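PDB 4KV7: probable leucine/isoleucine/valine-binding protein from Rhodopirellula baltica, which probably binds leucine, isoleucine, valine or a related small ligand as a periplasmic-type solute-binding protein, although its function is not established. Local coordinates for residues G337-G342 and L347-N352; G310-K315 and A331-L336; I132-S137 and K359-L364; P96-A101 and T110-A115; H39-A44 and L59-L64. The protein carries 1 engineered substitution. All blocks are in the same frame, centred on the assembly; numbering follows the deposited sequence.

Interactions 4 and 5 each lie inside a beta-alpha-beta unit and rest on apolar helix-to-strand contact; interaction 4 is buried, whereas interactions 1, 2, 3 and 5 are only partly so. Interactions 1 and 2 adjoin, their centres about 9 Å apart: 310-315 meets 331-336 through methyl groups, and 337-342, directly after the second helix, then pairs with 347-352 by backbone hydrogen bonds. Phe113 of interaction 4 packs on Ile312 and Leu333 of interaction 2, and Ile132 of interaction 3 pairs with the Phe112-Gly114 backbone. Interaction 3, about 8 Å from the chain centre, joins residues more than 220 positions apart, encloses interactions 1 and 2 along the chain, and includes a water bridge.

Interaction 1 (G337-G342 and L347-N352); sequences GQFDIG and LTLGPN
Phe339 and Leu347 are an antiparallel hydrogen-bonded pair in a short backbone pairing that follows helix 326-335. Phe339 N donates to Leu347 O at 2.8 Å, and Leu347 N returns a bond of 2.8 Å to Phe339 O, almost in line with the carbonyl. A third bond, Leu349 N to Gly337 O at 2.9 Å, arrives 39° above the carbonyl plane. Gln338 and Thr348 form the non-hydrogen-bonded pair between, their side chains lying side by side with Gln338 CG 3.8 Å from Thr348 CG2. On the other face of the pairing, Leu347 CB sits over the Phe339 ring, 3.8 Å from its centroid and 22° off the normal, a CH-pi contact. Phe339 CG lies between its backbone N and carbonyl carbon (chi1 66°), which holds the ring under that CB. Leu347 CD1 reaches on to Ile341 CD1 (3.6 Å), the two side chains crossing at about a right angle. Replacing Phe339 with an alanine would probably leave Leu347 CB without its aromatic cover and open a gap toward Lys315 of helix 301-319. Asp340 OD1 accepts from Gly342 N, an Asx turn. The whole is a beta-hairpin with a seven-residue loop.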
# COMPACT_ATOMS: atom_id res chain seq x y z
N GLY A 337 -0.80 -15.21 -15.55
CA GLY A 337 -0.98 -14.55 -16.84
C GLY A 337 -1.92 -13.37 -16.75
O GLY A 337 -1.89 -12.61 -15.77
N GLN A 338 -2.75 -13.18 -17.77
CA GLN A 338 -3.80 -12.17 -17.70
C GLN A 338 -5.02 -12.80 -17.06
O GLN A 338 -5.53 -13.82 -17.54
CB GLN A 338 -4.14 -11.60 -19.07
CG GLN A 338 -5.14 -10.46 -18.98
CD GLN A 338 -5.43 -9.81 -20.31
OE1 GLN A 338 -4.52 -9.32 -20.99
NE2 GLN A 338 -6.70 -9.80 -20.70
N PHE A 339 -5.49 -12.21 -15.97
CA PHE A 339 -6.59 -12.81 -15.22
C PHE A 339 -7.53 -11.76 -14.68
O PHE A 339 -7.22 -10.57 -14.62
CB PHE A 339 -6.07 -13.74 -14.11
CG PHE A 339 -5.30 -13.05 -13.02
CD1 PHE A 339 -3.98 -12.65 -13.21
CD2 PHE A 339 -5.88 -12.83 -11.78
CE1 PHE A 339 -3.28 -12.02 -12.21
CE2 PHE A 339 -5.18 -12.21 -10.77
CZ PHE A 339 -3.87 -11.80 -10.98
N ASP A 340 -8.71 -12.22 -14.29
CA ASP A 340 -9.78 -11.34 -13.84
C ASP A 340 -10.24 -11.83 -12.48
O ASP A 340 -10.56 -13.01 -12.31
CB ASP A 340 -10.94 -11.42 -14.84
CG ASP A 340 -12.11 -10.54 -14.47
OD1 ASP A 340 -11.92 -9.56 -13.71
OD2 ASP A 340 -13.23 -10.83 -14.95
N ILE A 341 -10.25 -10.94 -11.49
CA ILE A 341 -10.78 -11.30 -10.17
C ILE A 341 -11.96 -10.42 -9.77
O ILE A 341 -12.33 -10.36 -8.60
CB ILE A 341 -9.70 -11.28 -9.06
CG1 ILE A 341 -9.00 -9.92 -8.97
CG2 ILE A 341 -8.68 -12.39 -9.27
CD1 ILE A 341 -7.92 -9.87 -7.88
N GLY A 342 -12.56 -9.73 -10.74
CA GLY A 342 -13.74 -8.93 -10.47
C GLY A 342 -13.47 -7.48 -10.12
O GLY A 342 -14.30 -6.84 -9.46
N LEU A 347 -5.88 -8.10 -14.51
CA LEU A 347 -4.55 -8.06 -13.91
C LEU A 347 -3.63 -8.91 -14.77
O LEU A 347 -4.09 -9.80 -15.47
CB LEU A 347 -4.61 -8.62 -12.49
CG LEU A 347 -5.54 -7.88 -11.54
CD1 LEU A 347 -5.49 -8.53 -10.17
CD2 LEU A 347 -5.13 -6.43 -11.43
N THR A 348 -2.33 -8.63 -14.72
CA THR A 348 -1.37 -9.39 -15.51
C THR A 348 -0.12 -9.68 -14.70
O THR A 348 0.51 -8.77 -14.14
CB THR A 348 -0.95 -8.61 -16.78
OG1 THR A 348 -0.55 -7.28 -16.41
CG2 THR A 348 -2.10 -8.53 -17.76
N LEU A 349 0.24 -10.96 -14.63
CA LEU A 349 1.49 -11.38 -14.02
C LEU A 349 2.15 -12.40 -14.92
O LEU A 349 1.47 -13.11 -15.66
CB LEU A 349 1.25 -11.99 -12.64
CG LEU A 349 0.89 -11.00 -11.53
CD1 LEU A 349 0.49 -11.73 -10.25
CD2 LEU A 349 2.05 -10.03 -11.25
N GLY A 350 3.47 -12.47 -14.89
CA GLY A 350 4.20 -13.43 -15.69
C GLY A 350 5.66 -13.44 -15.31
O GLY A 350 6.08 -12.68 -14.44
N PRO A 351 6.46 -14.31 -15.96
CA PRO A 351 7.90 -14.41 -15.71
C PRO A 351 8.62 -13.06 -15.79
O PRO A 351 9.58 -12.84 -15.05
CB PRO A 351 8.38 -15.32 -16.84
CG PRO A 351 7.20 -16.18 -17.14
CD PRO A 351 5.99 -15.30 -16.94
N ASN A 352 8.14 -12.18 -16.67
CA ASN A 352 8.76 -10.88 -16.87
C ASN A 352 7.82 -9.72 -16.52
O ASN A 352 8.02 -8.59 -16.97
CB ASN A 352 9.19 -10.73 -18.33
CG ASN A 352 9.95 -11.93 -18.84
OD1 ASN A 352 11.04 -12.23 -18.37
ND2 ASN A 352 9.36 -12.64 -19.80

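Interaction 2 (G310-K315 and A331-L336); sequences GRILVK and AALEQL
Lys315 and Leu336 are where the two backbones come nearest, with CA atoms 8.3 Å apart. Segment 310-315 is an inner part of helix 301-319 and is regular, as the bond from Val314 N to Gly310 O (2.9 Å) indicates. Segment 331-336 lies on the later part of helix 326-335: Gln335 N reaches back four residues to Ala331 O at 2.9 Å, and Leu336 N bonds three residues back, to Leu333 O at 3.3 Å. Leu336 directs its CB at the other helix, and its two methyl groups divide between two neighbours. CD1 meets Ile312 CG2 at 3.7 Å, while CD2 lies against the aliphatic part of Lys315, 3.8 Å from CG, with CD and CE of the lysine close behind. Lys315 has CG opposite the backbone N (chi1 -177°) and runs extended as far as CE, which carries its methylenes obliquely across Leu336 CD2 before the chain bends at chi4 (74°). Ile312 CG2, itself opposite the backbone N, also faces Leu333 CD2, more loosely at 4.3 Å. Phe113 of strand 112-113 touches both Ile312 and Leu333. Nearby, Arg311 turns to a salt bridge with Glu285. Every contact between the two segments is thus carbon on carbon, and their fit depends on the shape of the methyl and methylene groups, with the exposed Lys315 lending its alkyl chain.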
# COMPACT_ATOMS: atom_id res chain seq x y z
N GLY A 310 -4.65 -11.67 -0.62
CA GLY A 310 -5.05 -13.01 -0.21
C GLY A 310 -5.77 -13.76 -1.32
O GLY A 310 -5.50 -14.95 -1.55
N ARG A 311 -6.68 -13.08 -2.01
CA ARG A 311 -7.42 -13.70 -3.11
C ARG A 311 -6.50 -14.16 -4.23
O ARG A 311 -6.66 -15.25 -4.76
CB ARG A 311 -8.48 -12.74 -3.67
CG ARG A 311 -9.76 -12.60 -2.85
CD ARG A 311 -10.65 -13.83 -2.98
NE ARG A 311 -11.06 -14.03 -4.36
CZ ARG A 311 -12.11 -13.43 -4.93
NH1 ARG A 311 -12.88 -12.61 -4.21
NH2 ARG A 311 -12.41 -13.67 -6.20
N ILE A 312 -5.54 -13.32 -4.60
CA ILE A 312 -4.60 -13.69 -5.66
C ILE A 312 -3.72 -14.86 -5.25
O ILE A 312 -3.51 -15.79 -6.02
CB ILE A 312 -3.74 -12.49 -6.09
CG1 ILE A 312 -4.62 -11.37 -6.66
CG2 ILE A 312 -2.69 -12.92 -7.12
CD1 ILE A 312 -3.90 -10.06 -6.86
N LEU A 313 -3.23 -14.82 -4.02
CA LEU A 313 -2.43 -15.92 -3.48
C LEU A 313 -3.19 -17.24 -3.52
O LEU A 313 -2.67 -18.26 -3.98
CB LEU A 313 -2.01 -15.60 -2.05
CG LEU A 313 -1.19 -16.69 -1.37
CD1 LEU A 313 0.14 -16.90 -2.08
CD2 LEU A 313 -0.99 -16.34 0.09
N VAL A 314 -4.44 -17.22 -3.05
CA VAL A 314 -5.26 -18.43 -3.06
C VAL A 314 -5.50 -18.93 -4.48
O VAL A 314 -5.39 -20.13 -4.74
CB VAL A 314 -6.59 -18.21 -2.29
CG1 VAL A 314 -7.57 -19.34 -2.55
CG2 VAL A 314 -6.31 -18.05 -0.79
N LYS A 315 -5.81 -18.02 -5.39
CA LYS A 315 -5.97 -18.39 -6.80
C LYS A 315 -4.71 -19.08 -7.33
O LYS A 315 -4.80 -20.13 -7.97
CB LYS A 315 -6.30 -17.15 -7.63
CG LYS A 315 -6.55 -17.43 -9.12
CD LYS A 315 -7.01 -16.16 -9.84
CE LYS A 315 -7.29 -16.39 -11.31
NZ LYS A 315 -8.57 -17.14 -11.52
N ALA A 331 6.24 -20.00 -9.16
CA ALA A 331 5.84 -20.38 -10.51
C ALA A 331 4.35 -20.14 -10.74
O ALA A 331 3.94 -19.65 -11.79
CB ALA A 331 6.21 -21.83 -10.80
N ALA A 332 3.52 -20.49 -9.75
CA ALA A 332 2.08 -20.35 -9.91
C ALA A 332 1.65 -18.89 -10.03
O ALA A 332 0.72 -18.57 -10.76
CB ALA A 332 1.36 -21.02 -8.76
N LEU A 333 2.31 -18.01 -9.29
CA LEU A 333 2.03 -16.59 -9.40
C LEU A 333 2.34 -16.10 -10.82
O LEU A 333 1.55 -15.36 -11.41
CB LEU A 333 2.81 -15.80 -8.36
CG LEU A 333 2.29 -15.93 -6.92
CD1 LEU A 333 3.33 -15.42 -5.93
CD2 LEU A 333 0.97 -15.18 -6.76
N GLU A 334 3.46 -16.54 -11.38
CA GLU A 334 3.84 -16.15 -12.73
C GLU A 334 2.94 -16.78 -13.80
O GLU A 334 2.78 -16.23 -14.89
CB GLU A 334 5.31 -16.47 -12.99
CG GLU A 334 6.24 -15.63 -12.11
CD GLU A 334 7.71 -15.87 -12.37
OE1 GLU A 334 8.05 -16.88 -13.02
OE2 GLU A 334 8.52 -15.04 -11.91
N GLN A 335 2.35 -17.92 -13.47
CA GLN A 335 1.48 -18.63 -14.40
C GLN A 335 0.08 -18.01 -14.46
O GLN A 335 -0.72 -18.37 -15.32
CB GLN A 335 1.39 -20.10 -14.00
CG GLN A 335 0.75 -21.02 -15.02
N LEU A 336 -0.22 -17.08 -13.56
CA LEU A 336 -1.54 -16.44 -13.57
C LEU A 336 -1.84 -15.75 -14.91
O LEU A 336 -2.99 -15.72 -15.36
CB LEU A 336 -1.68 -15.44 -12.41
CG LEU A 336 -1.86 -16.04 -11.02
CD1 LEU A 336 -1.64 -14.96 -9.96
CD2 LEU A 336 -3.24 -16.65 -10.88

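Interaction 3 (I132-S137 and K359-L364); sequences INYRAS and KVWPVL
Ala136 and Lys359 make the tight part of this contact: Ala136 CB points at the opposite segment and lies 3.5 Å from Lys359 O, with the CA atoms of the two residues 5.9 Å apart. The same carbonyl has a polar partner too. A water donates to Lys359 O at 2.7 Å and accepts from Ala136 N at 3.1 Å, so the methyl contact and the water bridge fasten the same two residues. Around this point the fit slackens. Val360 CG2 stands 4.1 Å from Ala136 CB, and Tyr134 OH comes no nearer than 4.1 Å to Trp361 CZ3, meeting the indole obliquely as the two side chains cross at about a right angle. The tyrosine hydroxyl finds its hydrogen-bond partner at Val272 O. On the solvent side, Lys359 lays its CG over one face of the Trp361 ring, 3.5 Å above the plane, and its extended chain then leads the amino end away from 132-137. Trp361 CG is anti to the carbonyl carbon (chi1 -79°), which places the indole under that CG and near Tyr134 OH. Arg135, salt-bridged to Glu305, also leads away. Segment 132-137 leaves strand 131-132 of the three-stranded sheet for helix 138-151; segment 359-364 enters strand 361-365 beside strand 268-271 of the seven-stranded sheet, a location consistent with the interlobe hinge of periplasmic binding proteins, with Tyr134 resting on helix 301-319.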
# COMPACT_ATOMS: atom_id res chain seq x y z
N ILE A 132 7.04 -10.11 -6.11
CA ILE A 132 5.89 -10.08 -7.01
C ILE A 132 4.83 -9.20 -6.37
O ILE A 132 4.47 -9.38 -5.21
CB ILE A 132 5.35 -11.49 -7.27
CG1 ILE A 132 6.45 -12.35 -7.90
CG2 ILE A 132 4.13 -11.44 -8.17
CD1 ILE A 132 6.02 -13.75 -8.28
N ASN A 133 4.37 -8.22 -7.14
CA ASN A 133 3.52 -7.15 -6.63
C ASN A 133 2.12 -7.18 -7.21
O ASN A 133 1.93 -7.54 -8.37
CB ASN A 133 4.15 -5.80 -6.96
CG ASN A 133 5.58 -5.69 -6.46
OD1 ASN A 133 5.82 -5.73 -5.25
ND2 ASN A 133 6.53 -5.55 -7.39
N TYR A 134 1.14 -6.80 -6.39
CA TYR A 134 -0.20 -6.48 -6.87
C TYR A 134 -0.30 -5.02 -7.32
O TYR A 134 -0.73 -4.73 -8.44
CB TYR A 134 -1.29 -6.79 -5.80
CG TYR A 134 -2.51 -5.94 -6.05
CD1 TYR A 134 -3.32 -6.17 -7.16
CD2 TYR A 134 -2.81 -4.85 -5.24
CE1 TYR A 134 -4.40 -5.35 -7.45
CE2 TYR A 134 -3.88 -4.02 -5.52
CZ TYR A 134 -4.67 -4.28 -6.63
OH TYR A 134 -5.75 -3.46 -6.95
N ARG A 135 0.06 -4.10 -6.44
CA ARG A 135 -0.36 -2.70 -6.55
C ARG A 135 0.47 -1.86 -7.51
O ARG A 135 1.65 -2.10 -7.74
CB ARG A 135 -0.36 -2.03 -5.18
CG ARG A 135 0.98 -2.09 -4.45
CD ARG A 135 1.30 -0.84 -3.65
NE ARG A 135 0.40 -0.67 -2.51
CZ ARG A 135 0.29 0.43 -1.79
NH1 ARG A 135 -0.60 0.48 -0.80
NH2 ARG A 135 1.04 1.49 -2.05
N ALA A 136 -0.18 -0.82 -8.03
CA ALA A 136 0.48 0.24 -8.76
C ALA A 136 1.55 0.88 -7.88
O ALA A 136 1.54 0.75 -6.65
CB ALA A 136 -0.55 1.29 -9.18
N SER A 137 2.47 1.58 -8.53
CA SER A 137 3.64 2.15 -7.87
C SER A 137 3.46 3.60 -7.44
O SER A 137 2.52 4.28 -7.88
CB SER A 137 4.82 2.09 -8.84
OG SER A 137 4.62 3.06 -9.86
N LYS A 359 -3.30 0.44 -12.05
CA LYS A 359 -4.45 1.32 -11.90
C LYS A 359 -4.38 2.14 -10.62
O LYS A 359 -4.03 1.64 -9.55
CB LYS A 359 -5.74 0.52 -11.96
CG LYS A 359 -6.99 1.35 -12.19
CD LYS A 359 -8.04 0.54 -12.94
CE LYS A 359 -9.36 1.28 -13.04
NZ LYS A 359 -10.42 0.39 -13.62
N VAL A 360 -4.72 3.42 -10.75
CA VAL A 360 -4.74 4.35 -9.63
C VAL A 360 -6.16 4.91 -9.54
O VAL A 360 -6.69 5.43 -10.54
CB VAL A 360 -3.72 5.48 -9.85
CG1 VAL A 360 -3.86 6.56 -8.78
CG2 VAL A 360 -2.30 4.91 -9.90
N TRP A 361 -6.77 4.78 -8.37
CA TRP A 361 -8.13 5.23 -8.13
C TRP A 361 -8.11 6.41 -7.18
O TRP A 361 -7.97 6.22 -5.97
CB TRP A 361 -8.94 4.13 -7.45
CG TRP A 361 -9.45 3.02 -8.32
CD1 TRP A 361 -10.66 2.96 -8.94
CD2 TRP A 361 -8.80 1.77 -8.59
NE1 TRP A 361 -10.80 1.76 -9.59
CE2 TRP A 361 -9.67 1.01 -9.40
CE3 TRP A 361 -7.56 1.23 -8.25
CZ2 TRP A 361 -9.35 -0.26 -9.85
CZ3 TRP A 361 -7.24 -0.04 -8.69
CH2 TRP A 361 -8.13 -0.77 -9.49
N PRO A 362 -8.24 7.64 -7.70
CA PRO A 362 -8.26 8.78 -6.77
C PRO A 362 -9.59 8.88 -6.02
O PRO A 362 -10.64 8.54 -6.57
CB PRO A 362 -8.09 9.99 -7.70
CG PRO A 362 -8.56 9.54 -9.02
CD PRO A 362 -8.32 8.05 -9.11
N VAL A 363 -9.53 9.31 -4.77
CA VAL A 363 -10.73 9.57 -4.00
C VAL A 363 -10.67 10.96 -3.41
O VAL A 363 -9.59 11.50 -3.15
CB VAL A 363 -10.99 8.51 -2.89
CG1 VAL A 363 -11.01 7.10 -3.47
CG2 VAL A 363 -9.97 8.63 -1.75
N LEU A 364 -11.85 11.54 -3.22
CA LEU A 364 -12.00 12.82 -2.57
C LEU A 364 -12.61 12.59 -1.20
O LEU A 364 -13.68 11.99 -1.06
CB LEU A 364 -12.93 13.72 -3.40
CG LEU A 364 -13.25 15.09 -2.80
CD1 LEU A 364 -11.98 15.94 -2.66
CD2 LEU A 364 -14.31 15.82 -3.61
O HOH W 1 -3.28 -0.74 -8.40

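Interaction 4 (P96-A101 and T110-A115); sequences PTAITA and TPFFGA
Ala98 and Ala101 pack on Phe112 inside a beta-alpha-beta crossover, made of strand 89-90, helix 95-107 and strand 112-113, in which the helix lies against the sheet. The evidence is the meeting of one ring with two methyl groups. Ala101 CB is 3.8 Å from Phe112 CE1, with CZ slightly farther off, and Ala98 CB is 4.2 Å from Phe112 CE2. The methyls meet the CE1 and CE2 corners from the same side of the ring plane, both obliquely. Phe112 CB points at the helix and CG stands opposite the backbone N (chi1 -169°), which carries the ring out from the strand toward the helix; the CA atoms of Ala101 and Phe112 are 8.8 Å apart. The two alanines are three positions apart, close to one helical turn, and both turn their CB atoms to the strand. A 2.8 Å bond from Ala101 N to Thr97 O belongs to this turn. The small side chains let the large ring approach the helix without any polar group taking part. Met77 of helix 70-81 also touches Ala101, and Asn92 touches the Phe112 ring. Strand 112-113 lies between strands 89-90 and 131-132, and Phe113, next along it, packs on Leu333 of helix 326-335, so helices flank the sheet on both faces.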
# COMPACT_ATOMS: atom_id res chain seq x y z
N PRO A 96 11.34 1.20 3.58
CA PRO A 96 12.62 0.89 4.23
C PRO A 96 12.63 -0.52 4.85
O PRO A 96 13.68 -1.17 4.88
CB PRO A 96 12.75 1.98 5.30
CG PRO A 96 11.34 2.52 5.49
CD PRO A 96 10.73 2.42 4.14
N THR A 97 11.47 -0.98 5.31
CA THR A 97 11.33 -2.34 5.80
C THR A 97 11.54 -3.36 4.65
O THR A 97 12.32 -4.30 4.80
CB THR A 97 9.98 -2.53 6.46
OG1 THR A 97 9.00 -2.01 5.56
CG2 THR A 97 9.91 -1.78 7.80
N ALA A 98 10.87 -3.16 3.52
CA ALA A 98 11.06 -4.06 2.37
C ALA A 98 12.51 -4.11 1.92
O ALA A 98 13.02 -5.16 1.53
CB ALA A 98 10.16 -3.67 1.20
N ILE A 99 13.19 -2.97 1.94
CA ILE A 99 14.57 -2.93 1.48
C ILE A 99 15.46 -3.82 2.36
O ILE A 99 16.39 -4.47 1.87
CB ILE A 99 15.05 -1.47 1.35
CG1 ILE A 99 14.38 -0.84 0.12
CG2 ILE A 99 16.56 -1.40 1.25
CD1 ILE A 99 14.49 0.67 0.05
N THR A 100 15.17 -3.87 3.65
CA THR A 100 15.82 -4.81 4.57
C THR A 100 15.35 -6.26 4.36
O THR A 100 16.15 -7.20 4.43
CB THR A 100 15.56 -4.36 6.02
OG1 THR A 100 16.17 -3.08 6.23
CG2 THR A 100 16.11 -5.37 7.02
N ALA A 101 14.06 -6.44 4.11
CA ALA A 101 13.48 -7.77 4.04
C ALA A 101 13.84 -8.53 2.77
O ALA A 101 14.06 -9.74 2.80
CB ALA A 101 11.98 -7.67 4.15
N THR A 110 12.38 -17.26 -1.11
CA THR A 110 11.02 -17.17 -0.59
C THR A 110 10.27 -16.07 -1.33
O THR A 110 10.70 -14.92 -1.31
CB THR A 110 11.03 -16.81 0.91
OG1 THR A 110 11.81 -17.76 1.64
CG2 THR A 110 9.61 -16.79 1.47
N PRO A 111 9.14 -16.40 -1.98
CA PRO A 111 8.35 -15.35 -2.64
C PRO A 111 7.96 -14.24 -1.67
O PRO A 111 7.57 -14.52 -0.53
CB PRO A 111 7.11 -16.10 -3.14
CG PRO A 111 7.58 -17.51 -3.33
CD PRO A 111 8.59 -17.75 -2.22
N PHE A 112 8.09 -13.00 -2.13
CA PHE A 112 7.81 -11.81 -1.35
C PHE A 112 6.67 -11.13 -2.11
O PHE A 112 6.89 -10.40 -3.08
CB PHE A 112 9.07 -10.94 -1.28
CG PHE A 112 8.99 -9.80 -0.29
CD1 PHE A 112 9.27 -10.01 1.05
CD2 PHE A 112 8.64 -8.53 -0.71
CE1 PHE A 112 9.20 -8.96 1.95
CE2 PHE A 112 8.57 -7.48 0.20
CZ PHE A 112 8.85 -7.70 1.53
N PHE A 113 5.43 -11.42 -1.70
CA PHE A 113 4.26 -11.17 -2.52
C PHE A 113 3.31 -10.15 -1.92
O PHE A 113 2.94 -10.24 -0.74
CB PHE A 113 3.49 -12.47 -2.79
CG PHE A 113 2.20 -12.25 -3.54
CD1 PHE A 113 2.23 -11.75 -4.83
CD2 PHE A 113 0.97 -12.51 -2.95
CE1 PHE A 113 1.06 -11.50 -5.52
CE2 PHE A 113 -0.20 -12.27 -3.64
CZ PHE A 113 -0.16 -11.76 -4.92
N GLY A 114 2.92 -9.16 -2.72
CA GLY A 114 1.88 -8.23 -2.33
C GLY A 114 2.25 -7.24 -1.24
O GLY A 114 1.39 -6.82 -0.47
N ALA A 115 3.52 -6.87 -1.18
CA ALA A 115 3.96 -5.91 -0.17
C ALA A 115 3.21 -4.57 -0.29
O ALA A 115 3.01 -4.05 -1.39
CB ALA A 115 5.45 -5.70 -0.27

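Interaction 5 (H39-A44 and L59-L64); sequences HGILAA and LKLIAL
Ala43 N donates to His39 O at 2.8 Å, the shortest polar bond in the two segments, and this helical turn carries Ile41 and Leu42 against Leu61 of the strand. The following bond, Ala44 N to Gly40 O at 3.1 Å, continues the same winding. With these backbone groups engaged within the helix, the approach to the strand is left to hydrocarbon. The CA atoms of Leu42 and Leu61 are 7.6 Å apart, and Leu61 CB points at the helix. Leu42 CD2 makes the shortest contact, 3.9 Å from Leu61 CB, and also lies 4.0 Å from Leu61 CD2. Ile41 CG2 joins from the same helix at 4.2 Å from Leu61 CD2. Leu61 has CG opposite its backbone N (chi1 -178°), which directs the branch toward the helix and brings CD2 near both neighbours, and each of them crosses it at about a right angle. Met22 of strand 16-24 touches both Ile41 and Leu61, while backbone bonds from Lys60 and Ile62 tie the strand to its parallel neighbour; helix 31-50 thus packs as the crossover of a beta-alpha-beta unit. Tyr293 of helix 281-293 touches Leu42 and bonds His39 ND1. Since only hydrocarbon atoms meet across the segments, dispersion and the exclusion of water, rather than directed bonds, probably account for the hold between this helix and strand.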
# COMPACT_ATOMS: atom_id res chain seq x y z
N HIS A 39 -5.74 -8.01 8.64
CA HIS A 39 -7.15 -8.36 8.63
C HIS A 39 -7.65 -8.72 7.24
O HIS A 39 -8.45 -9.65 7.09
CB HIS A 39 -8.01 -7.23 9.21
CG HIS A 39 -7.95 -7.12 10.70
ND1 HIS A 39 -7.99 -8.22 11.53
CD2 HIS A 39 -7.89 -6.04 11.51
CE1 HIS A 39 -7.94 -7.82 12.78
NE2 HIS A 39 -7.89 -6.50 12.80
N GLY A 40 -7.23 -7.98 6.22
CA GLY A 40 -7.67 -8.27 4.86
C GLY A 40 -7.22 -9.65 4.39
O GLY A 40 -8.01 -10.40 3.81
N ILE A 41 -5.96 -9.97 4.65
CA ILE A 41 -5.44 -11.30 4.33
C ILE A 41 -6.21 -12.38 5.10
O ILE A 41 -6.61 -13.40 4.53
CB ILE A 41 -3.93 -11.39 4.65
CG1 ILE A 41 -3.12 -10.53 3.67
CG2 ILE A 41 -3.44 -12.84 4.64
CD1 ILE A 41 -2.89 -11.20 2.35
N LEU A 42 -6.42 -12.16 6.39
CA LEU A 42 -7.11 -13.15 7.19
C LEU A 42 -8.57 -13.32 6.77
O LEU A 42 -9.11 -14.42 6.83
CB LEU A 42 -7.00 -12.83 8.67
CG LEU A 42 -5.60 -13.00 9.27
CD1 LEU A 42 -5.58 -12.55 10.72
CD2 LEU A 42 -5.11 -14.45 9.16
N ALA A 43 -9.21 -12.24 6.33
CA ALA A 43 -10.58 -12.35 5.85
C ALA A 43 -10.61 -13.20 4.57
O ALA A 43 -11.51 -14.02 4.38
CB ALA A 43 -11.18 -10.98 5.60
N ALA A 44 -9.62 -13.00 3.70
CA ALA A 44 -9.50 -13.82 2.49
C ALA A 44 -9.27 -15.29 2.86
O ALA A 44 -9.86 -16.19 2.27
CB ALA A 44 -8.39 -13.32 1.59
N LEU A 59 -4.75 -22.96 5.89
CA LEU A 59 -3.99 -21.73 5.75
C LEU A 59 -3.64 -21.19 7.12
O LEU A 59 -4.48 -21.19 8.02
CB LEU A 59 -4.81 -20.70 4.99
CG LEU A 59 -5.12 -21.04 3.53
CD1 LEU A 59 -6.24 -20.16 3.01
CD2 LEU A 59 -3.87 -20.90 2.67
N LYS A 60 -2.41 -20.73 7.29
CA LYS A 60 -2.00 -20.12 8.54
C LYS A 60 -1.11 -18.93 8.22
O LYS A 60 -0.20 -19.04 7.40
CB LYS A 60 -1.23 -21.11 9.41
CG LYS A 60 -0.78 -20.53 10.75
CD LYS A 60 0.01 -21.56 11.57
CE LYS A 60 0.45 -20.97 12.91
NZ LYS A 60 -0.71 -20.75 13.82
N LEU A 61 -1.39 -17.80 8.86
CA LEU A 61 -0.54 -16.63 8.73
C LEU A 61 0.25 -16.43 10.01
O LEU A 61 -0.33 -16.34 11.10
CB LEU A 61 -1.39 -15.39 8.48
CG LEU A 61 -0.61 -14.09 8.28
CD1 LEU A 61 0.14 -14.10 6.95
CD2 LEU A 61 -1.54 -12.87 8.34
N ILE A 62 1.57 -16.39 9.89
CA ILE A 62 2.45 -16.07 11.01
C ILE A 62 2.85 -14.61 10.83
O ILE A 62 3.63 -14.27 9.94
CB ILE A 62 3.68 -16.97 11.03
CG1 ILE A 62 3.24 -18.43 11.11
CG2 ILE A 62 4.59 -16.60 12.20
CD1 ILE A 62 4.36 -19.44 10.97
N ALA A 63 2.25 -13.74 11.64
CA ALA A 63 2.43 -12.30 11.50
C ALA A 63 3.24 -11.75 12.67
O ALA A 63 2.81 -11.85 13.83
CB ALA A 63 1.09 -11.60 11.41
N LEU A 64 4.41 -11.20 12.37
CA LEU A 64 5.32 -10.68 13.37
C LEU A 64 5.34 -9.16 13.26
O LEU A 64 5.32 -8.60 12.17
CB LEU A 64 6.72 -11.24 13.14
CG LEU A 64 6.82 -12.77 13.10
CD1 LEU A 64 8.26 -13.23 12.94
CD2 LEU A 64 6.19 -13.41 14.34